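Local coordinates for HAD superfamily hydrolase (Brucella suis biovar 1, PDB 6NQ4), which probably acts as a phosphatase of the haloacid dehalogenase (HAD) superfamily and holds a sodium ion in this crystal, at residues A[97-109]-A[219-231]. Numbering follows the deposited sequence. Where two conformers were deposited one is given.
Sequences AYDRVVTSGDVTR and PIYEAALRAVESI
Val102 and Val107 meet Ile220 and Ala223 in the apolar middle of this contact, where helix 219-231 lies nearly antiparallel (162°) against strand 100-103, their axes 8.6 Å apart. With CG1 anti to the backbone N (chi1 172°), Val102 divides its methyls along the helix: CG1 reaches Ile220 CG1 and Ala223 CB, both at 3.9 Å, while CG2 rests on the backbone at Ala224 CA. Val107, one turn into the following helix, sets its CG1 3.5 Å from Ala223 CB, so that this small methyl is shared by two valines; its CG2 lies against Ile220 CB, the two side chains crossing at about a right angle. Ile220 is fully extended and carries CD1 past Val102 to the strand-helix junction, 3.5 Å from Ser104 N. That junction is fixed by a capping box: Asp106 N donates to Thr103 OG1 and Thr103 N to Asp106 OD2, each 2.9 Å, the second meeting the carboxylate from 45° out of its plane. Thr103 OG1 also bonds to Arg79 O, and Ser104 OG to Ala180 O. Toward the C-terminal end of helix 219-231, Arg100 bends at chi3 and spreads over Ala227 and Ile231, its NH2 3.8 Å from Ala227 CB and Ile231 CG1 over one guanidinium face. A water in the guanidinium plane accepts from Arg100 NH1; no direct hydrogen bond joins the segments. Asp99 touches Ile231 CD1 through CB, while its carboxylate forms a salt bridge with Arg65. Ile220 and Ala224 continue the packing onto Val74 of the adjacent strand 70-75 and Phe40 of strand 38-41 beyond it: helix 219-231 packs across one face of the parallel sheet, from its edge strand 100-103 inward, in the Rossmann-like α/β core of HAD-superfamily proteins.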
ATOM      1  N   ALA A  97      -5.144  18.006  -4.343  1.00 20.17           N
ATOM      2  CA  ALA A  97      -3.898  17.645  -3.672  1.00 20.22           C
ATOM      3  C   ALA A  97      -3.137  16.524  -4.367  1.00 19.08           C
ATOM      4  O   ALA A  97      -2.017  16.206  -3.956  1.00 21.01           O
ATOM      5  CB  ALA A  97      -4.158  17.245  -2.214  1.00 21.22           C
ATOM      6  N   TYR A  98      -3.711  15.904  -5.391  1.00 17.12           N
ATOM      7  CA  TYR A  98      -3.041  14.796  -6.050  1.00 16.79           C
ATOM      8  C   TYR A  98      -3.528  14.718  -7.489  1.00 16.74           C
ATOM      9  O   TYR A  98      -4.575  15.273  -7.843  1.00 19.06           O
ATOM     10  CB  TYR A  98      -3.292  13.471  -5.286  1.00 16.91           C
ATOM     11  CG  TYR A  98      -4.768  13.133  -5.142  1.00 16.66           C
ATOM     12  CD1 TYR A  98      -5.515  13.638  -4.082  1.00 16.76           C
ATOM     13  CD2 TYR A  98      -5.418  12.331  -6.079  1.00 18.21           C
ATOM     14  CE1 TYR A  98      -6.873  13.352  -3.962  1.00 18.33           C
ATOM     15  CE2 TYR A  98      -6.759  12.047  -5.971  1.00 17.82           C
ATOM     16  CZ  TYR A  98      -7.493  12.555  -4.919  1.00 17.69           C
ATOM     17  OH  TYR A  98      -8.839  12.248  -4.820  1.00 20.29           O
ATOM     18  N   ASP A  99      -2.757  14.020  -8.318  1.00 17.82           N
ATOM     19  CA  ASP A  99      -3.157  13.766  -9.695  1.00 17.65           C
ATOM     20  C   ASP A  99      -3.819  12.413  -9.876  1.00 18.09           C
ATOM     21  O   ASP A  99      -4.821  12.316 -10.596  1.00 20.90           O
ATOM     22  CB  ASP A  99      -1.940  13.868 -10.619  1.00 18.78           C
ATOM     23  CG  ASP A  99      -1.437  15.288 -10.744  1.00 20.56           C
ATOM     24  OD1 ASP A  99      -1.914  15.991 -11.662  1.00 23.93           O
ATOM     25  OD2 ASP A  99      -0.602  15.709  -9.906  1.00 20.02           O
ATOM     26  N   ARG A 100      -3.306  11.377  -9.215  1.00 16.78           N
ATOM     27  CA  ARG A 100      -3.842  10.033  -9.378  1.00 17.63           C
ATOM     28  C   ARG A 100      -3.490   9.214  -8.149  1.00 15.61           C
ATOM     29  O   ARG A 100      -2.524   9.524  -7.440  1.00 16.63           O
ATOM     30  CB  ARG A 100      -3.318   9.356 -10.656  1.00 23.02           C
ATOM     31  CG  ARG A 100      -4.465   8.846 -11.515  1.00 33.25           C
ATOM     32  CD  ARG A 100      -4.015   8.111 -12.753  1.00 37.17           C
ATOM     33  NE  ARG A 100      -4.134   8.922 -13.954  1.00 41.74           N
ATOM     34  CZ  ARG A 100      -3.735   8.504 -15.146  1.00 43.36           C
ATOM     35  NH1 ARG A 100      -3.865   9.281 -16.214  1.00 45.31           N
ATOM     36  NH2 ARG A 100      -3.195   7.296 -15.258  1.00 43.77           N
ATOM     37  N   VAL A 101      -4.308   8.182  -7.896  1.00 15.37           N
ATOM     38  CA  VAL A 101      -4.064   7.194  -6.846  1.00 14.91           C
ATOM     39  C   VAL A 101      -3.776   5.856  -7.506  1.00 15.61           C
ATOM     40  O   VAL A 101      -4.502   5.448  -8.428  1.00 17.16           O
ATOM     41  CB  VAL A 101      -5.280   7.076  -5.908  1.00 15.89           C
ATOM     42  CG1 VAL A 101      -5.046   5.986  -4.858  1.00 17.29           C
ATOM     43  CG2 VAL A 101      -5.550   8.409  -5.214  1.00 17.88           C
ATOM     44  N   VAL A 102      -2.707   5.190  -7.064  1.00 13.84           N
ATOM     45  CA  VAL A 102      -2.382   3.828  -7.474  1.00 14.34           C
ATOM     46  C   VAL A 102      -2.307   2.975  -6.223  1.00 12.68           C
ATOM     47  O   VAL A 102      -1.573   3.308  -5.290  1.00 15.34           O
ATOM     48  CB  VAL A 102      -1.054   3.779  -8.251  1.00 15.85           C
ATOM     49  CG1 VAL A 102      -0.643   2.337  -8.505  1.00 19.01           C
ATOM     50  CG2 VAL A 102      -1.180   4.550  -9.574  1.00 17.71           C
ATOM     51  N   THR A 103      -3.059   1.884  -6.195  1.00 13.23           N
ATOM     52  CA  THR A 103      -3.134   1.048  -5.004  1.00 12.90           C
ATOM     53  C   THR A 103      -2.567  -0.339  -5.267  1.00 14.00           C
ATOM     54  O   THR A 103      -2.511  -0.822  -6.406  1.00 14.18           O
ATOM     55  CB  THR A 103      -4.564   0.910  -4.463  1.00 13.51           C
ATOM     56  OG1 THR A 103      -5.297  -0.010  -5.299  1.00 13.67           O
ATOM     57  CG2 THR A 103      -5.282   2.238  -4.403  1.00 14.40           C
ATOM     58  N   SER A 104      -2.202  -1.014  -4.173  1.00 13.74           N
ATOM     59  CA  SER A 104      -1.830  -2.420  -4.277  1.00 13.03           C
ATOM     60  C   SER A 104      -2.984  -3.245  -4.840  1.00 14.46           C
ATOM     61  O   SER A 104      -2.770  -4.128  -5.675  1.00 15.71           O
ATOM     62  CB  SER A 104      -1.384  -2.924  -2.895  1.00 13.79           C
ATOM     63  OG  SER A 104      -1.061  -4.301  -2.936  1.00 17.38           O
ATOM     64  N   GLY A 105      -4.226  -2.936  -4.434  1.00 14.61           N
ATOM     65  CA  GLY A 105      -5.382  -3.604  -5.022  1.00 15.65           C
ATOM     66  C   GLY A 105      -5.404  -3.493  -6.538  1.00 14.07           C
ATOM     67  O   GLY A 105      -5.687  -4.479  -7.242  1.00 16.18           O
ATOM     68  N   ASP A 106      -5.113  -2.293  -7.067  1.00 14.29           N
ATOM     69  CA  ASP A 106      -5.112  -2.098  -8.520  1.00 14.97           C
ATOM     70  C   ASP A 106      -4.177  -3.093  -9.208  1.00 14.99           C
ATOM     71  O   ASP A 106      -4.550  -3.746 -10.191  1.00 17.23           O
ATOM     72  CB  ASP A 106      -4.616  -0.692  -8.856  1.00 15.28           C
ATOM     73  CG  ASP A 106      -5.596   0.424  -8.497  1.00 16.63           C
ATOM     74  OD1 ASP A 106      -6.819   0.207  -8.474  1.00 17.88           O
ATOM     75  OD2 ASP A 106      -5.110   1.565  -8.285  1.00 17.74           O
ATOM     76  N   VAL A 107      -2.930  -3.186  -8.746  1.00 15.10           N
ATOM     77  CA  VAL A 107      -1.976  -4.062  -9.419  1.00 15.96           C
ATOM     78  C   VAL A 107      -2.169  -5.527  -9.048  1.00 15.41           C
ATOM     79  O   VAL A 107      -1.803  -6.410  -9.832  1.00 17.28           O
ATOM     80  CB  VAL A 107      -0.518  -3.601  -9.230  1.00 15.87           C
ATOM     81  CG1 VAL A 107      -0.264  -2.328 -10.000  1.00 19.20           C
ATOM     82  CG2 VAL A 107      -0.152  -3.448  -7.757  1.00 17.79           C
ATOM     83  N   THR A 108      -2.751  -5.812  -7.883  1.00 15.27           N
ATOM     84  CA  THR A 108      -3.045  -7.196  -7.522  1.00 15.05           C
ATOM     85  C   THR A 108      -4.070  -7.808  -8.469  1.00 15.17           C
ATOM     86  O   THR A 108      -4.064  -9.025  -8.683  1.00 16.31           O
ATOM     87  CB  THR A 108      -3.503  -7.258  -6.059  1.00 16.32           C
ATOM     88  OG1 THR A 108      -2.453  -6.778  -5.209  1.00 17.72           O
ATOM     89  CG2 THR A 108      -3.816  -8.676  -5.625  1.00 18.59           C
ATOM     90  N   ARG A 109      -4.939  -6.979  -9.062  1.00 16.59           N
ATOM     91  CA  ARG A 109      -5.917  -7.494 -10.018  1.00 16.46           C
ATOM     92  C   ARG A 109      -5.248  -8.241 -11.162  1.00 18.57           C
ATOM     93  O   ARG A 109      -5.800  -9.225 -11.660  1.00 19.79           O
ATOM     94  CB  ARG A 109      -6.791  -6.359 -10.541  1.00 17.44           C
ATOM     95  CG  ARG A 109      -7.807  -5.904  -9.524  1.00 18.21           C
ATOM     96  CD  ARG A 109      -8.459  -4.593  -9.924  1.00 21.21           C
ATOM     97  NE  ARG A 109      -9.088  -4.606 -11.237  1.00 24.88           N
ATOM     98  CZ  ARG A 109     -10.352  -4.965 -11.461  1.00 25.54           C
ATOM     99  NH1 ARG A 109     -11.110  -5.380 -10.457  1.00 24.70           N
ATOM    100  NH2 ARG A 109     -10.865  -4.921 -12.695  1.00 26.21           N
ATOM    101  N   PRO A 219       5.745  -4.156  -9.206  1.00 18.23           N
ATOM    102  CA  PRO A 219       4.563  -3.848 -10.041  1.00 18.50           C
ATOM    103  C   PRO A 219       3.855  -2.557  -9.683  1.00 16.65           C
ATOM    104  O   PRO A 219       3.432  -1.818 -10.583  1.00 18.04           O
ATOM    105  CB  PRO A 219       3.671  -5.078  -9.869  1.00 19.56           C
ATOM    106  CG  PRO A 219       4.655  -6.189  -9.654  1.00 19.72           C
ATOM    107  CD  PRO A 219       5.721  -5.566  -8.769  1.00 19.72           C
ATOM    108  N   ILE A 220       3.726  -2.238  -8.397  1.00 16.24           N
ATOM    109  CA  ILE A 220       3.026  -1.006  -8.051  1.00 15.68           C
ATOM    110  C   ILE A 220       3.820   0.219  -8.496  1.00 16.24           C
ATOM    111  O   ILE A 220       3.229   1.228  -8.919  1.00 16.32           O
ATOM    112  CB  ILE A 220       2.675  -0.990  -6.547  1.00 15.79           C
ATOM    113  CG1 ILE A 220       1.614   0.084  -6.258  1.00 15.52           C
ATOM    114  CG2 ILE A 220       3.925  -0.823  -5.666  1.00 16.64           C
ATOM    115  CD1 ILE A 220       1.100   0.049  -4.824  1.00 15.80           C
ATOM    116  N   TYR A 221       5.159   0.142  -8.454  1.00 16.11           N
ATOM    117  CA  TYR A 221       5.994   1.254  -8.909  1.00 17.29           C
ATOM    118  C   TYR A 221       5.902   1.425 -10.411  1.00 17.09           C
ATOM    119  O   TYR A 221       5.859   2.555 -10.901  1.00 18.02           O
ATOM    120  CB  TYR A 221       7.450   1.070  -8.451  1.00 19.32           C
ATOM    121  CG  TYR A 221       7.555   1.275  -6.965  1.00 18.99           C
ATOM    122  CD1 TYR A 221       7.647   2.559  -6.430  1.00 19.37           C
ATOM    123  CD2 TYR A 221       7.445   0.204  -6.088  1.00 18.27           C
ATOM    124  CE1 TYR A 221       7.682   2.763  -5.055  1.00 18.67           C
ATOM    125  CE2 TYR A 221       7.455   0.401  -4.732  1.00 18.32           C
ATOM    126  CZ  TYR A 221       7.576   1.682  -4.217  1.00 18.12           C
ATOM    127  OH  TYR A 221       7.583   1.893  -2.849  1.00 20.23           O
ATOM    128  N   GLU A 222       5.864   0.319 -11.158  1.00 18.34           N
ATOM    129  CA  GLU A 222       5.705   0.429 -12.604  0.53 19.47           C
ATOM    130  C   GLU A 222       4.353   1.034 -12.959  1.00 18.66           C
ATOM    131  O   GLU A 222       4.243   1.816 -13.912  1.00 20.10           O
ATOM    132  CB  GLU A 222       5.912  -0.940 -13.257  0.53 23.11           C
ATOM    133  CG  GLU A 222       7.379  -1.374 -13.265  0.53 26.32           C
ATOM    134  CD  GLU A 222       7.590  -2.792 -13.755  0.53 30.22           C
ATOM    135  OE1 GLU A 222       6.633  -3.594 -13.713  0.53 31.63           O
ATOM    136  OE2 GLU A 222       8.724  -3.105 -14.184  0.53 31.96           O
ATOM    137  N   ALA A 223       3.312   0.700 -12.187  1.00 17.81           N
ATOM    138  CA  ALA A 223       2.001   1.291 -12.435  1.00 17.67           C
ATOM    139  C   ALA A 223       2.002   2.781 -12.119  1.00 15.92           C
ATOM    140  O   ALA A 223       1.434   3.586 -12.870  1.00 18.77           O
ATOM    141  CB  ALA A 223       0.937   0.560 -11.624  1.00 18.64           C
ATOM    142  N   ALA A 224       2.664   3.177 -11.026  1.00 16.90           N
ATOM    143  CA  ALA A 224       2.796   4.598 -10.719  1.00 16.34           C
ATOM    144  C   ALA A 224       3.604   5.326 -11.796  1.00 18.37           C
ATOM    145  O   ALA A 224       3.275   6.460 -12.164  1.00 19.09           O
ATOM    146  CB  ALA A 224       3.437   4.783  -9.337  1.00 16.84           C
ATOM    147  N   LEU A 225       4.664   4.689 -12.312  1.00 19.13           N
ATOM    148  CA  LEU A 225       5.442   5.298 -13.386  1.00 20.68           C
ATOM    149  C   LEU A 225       4.612   5.438 -14.659  1.00 20.02           C
ATOM    150  O   LEU A 225       4.669   6.480 -15.319  1.00 22.39           O
ATOM    151  CB  LEU A 225       6.721   4.496 -13.633  1.00 22.67           C
ATOM    152  CG  LEU A 225       7.697   5.028 -14.689  1.00 24.09           C
ATOM    153  CD1 LEU A 225       8.106   6.442 -14.328  1.00 24.24           C
ATOM    154  CD2 LEU A 225       8.913   4.111 -14.803  1.00 27.42           C
ATOM    155  N   ARG A 226       3.818   4.418 -15.014  1.00 21.42           N
ATOM    156  CA  ARG A 226       2.961   4.570 -16.189  1.00 21.98           C
ATOM    157  C   ARG A 226       1.994   5.730 -16.008  1.00 21.70           C
ATOM    158  O   ARG A 226       1.712   6.470 -16.958  1.00 24.02           O
ATOM    159  CB  ARG A 226       2.192   3.286 -16.486  1.00 24.14           C
ATOM    160  CG  ARG A 226       3.028   2.177 -17.084  1.00 28.06           C
ATOM    161  CD  ARG A 226       2.145   1.037 -17.548  1.00 32.75           C
ATOM    162  NE  ARG A 226       1.432   0.369 -16.465  1.00 36.61           N
ATOM    163  CZ  ARG A 226       1.951  -0.606 -15.720  1.00 37.97           C
ATOM    164  NH1 ARG A 226       3.197  -1.012 -15.925  1.00 39.03           N
ATOM    165  NH2 ARG A 226       1.224  -1.182 -14.781  1.00 37.07           N
ATOM    166  N   ALA A 227       1.497   5.921 -14.785  1.00 21.80           N
ATOM    167  CA  ALA A 227       0.567   7.012 -14.519  1.00 21.81           C
ATOM    168  C   ALA A 227       1.232   8.372 -14.714  1.00 22.58           C
ATOM    169  O   ALA A 227       0.663   9.250 -15.372  1.00 23.80           O
ATOM    170  CB  ALA A 227      -0.038   6.859 -13.119  1.00 22.95           C
ATOM    171  N   VAL A 228       2.441   8.567 -14.161  1.00 21.87           N
ATOM    172  CA  VAL A 228       3.157   9.834 -14.332  0.57 21.26           C
ATOM    173  C   VAL A 228       3.455  10.091 -15.802  1.00 22.05           C
ATOM    174  O   VAL A 228       3.340  11.217 -16.295  1.00 22.87           O
ATOM    175  CB  VAL A 228       4.467   9.833 -13.526  0.57 22.09           C
ATOM    176  CG1 VAL A 228       5.243  11.123 -13.809  0.57 23.76           C
ATOM    177  CG2 VAL A 228       4.213   9.687 -12.073  0.57 22.85           C
ATOM    178  N   GLU A 229       3.914   9.049 -16.508  1.00 21.32           N
ATOM    179  CA  GLU A 229       4.331   9.254 -17.889  1.00 22.11           C
ATOM    180  C   GLU A 229       3.141   9.606 -18.760  1.00 22.98           C
ATOM    181  O   GLU A 229       3.252  10.441 -19.674  1.00 24.01           O
ATOM    182  CB  GLU A 229       5.094   8.031 -18.397  1.00 23.31           C
ATOM    183  CG  GLU A 229       6.436   7.899 -17.685  1.00 27.69           C
ATOM    184  CD  GLU A 229       7.323   6.815 -18.233  1.00 33.48           C
ATOM    185  OE1 GLU A 229       6.790   5.792 -18.730  1.00 36.10           O
ATOM    186  OE2 GLU A 229       8.561   6.990 -18.146  1.00 33.76           O
ATOM    187  N   SER A 230       1.984   9.030 -18.463  1.00 24.01           N
ATOM    188  CA  SER A 230       0.792   9.412 -19.203  0.68 25.81           C
ATOM    189  C   SER A 230       0.378  10.843 -18.877  1.00 25.48           C
ATOM    190  O   SER A 230       0.045  11.612 -19.782  1.00 27.18           O
ATOM    191  CB  SER A 230      -0.347   8.433 -18.931  0.68 27.03           C
ATOM    192  OG  SER A 230      -1.472   8.780 -19.721  0.68 27.01           O
ATOM    193  N   ILE A 231       0.411  11.218 -17.592  1.00 24.20           N
ATOM    194  CA  ILE A 231       0.028  12.567 -17.180  1.00 24.04           C
ATOM    195  C   ILE A 231       0.968  13.607 -17.777  1.00 23.13           C
ATOM    196  O   ILE A 231       0.527  14.645 -18.279  1.00 25.61           O
ATOM    197  CB  ILE A 231      -0.030  12.665 -15.643  1.00 23.73           C
ATOM    198  CG1 ILE A 231      -1.224  11.874 -15.114  1.00 26.08           C
ATOM    199  CG2 ILE A 231      -0.098  14.129 -15.183  1.00 25.51           C
ATOM    200  CD1 ILE A 231      -1.089  11.503 -13.681  1.00 26.41           C
TER
HETATM  201  O   HOH W   1      -3.690   8.509 -18.731  1.00 47.94           O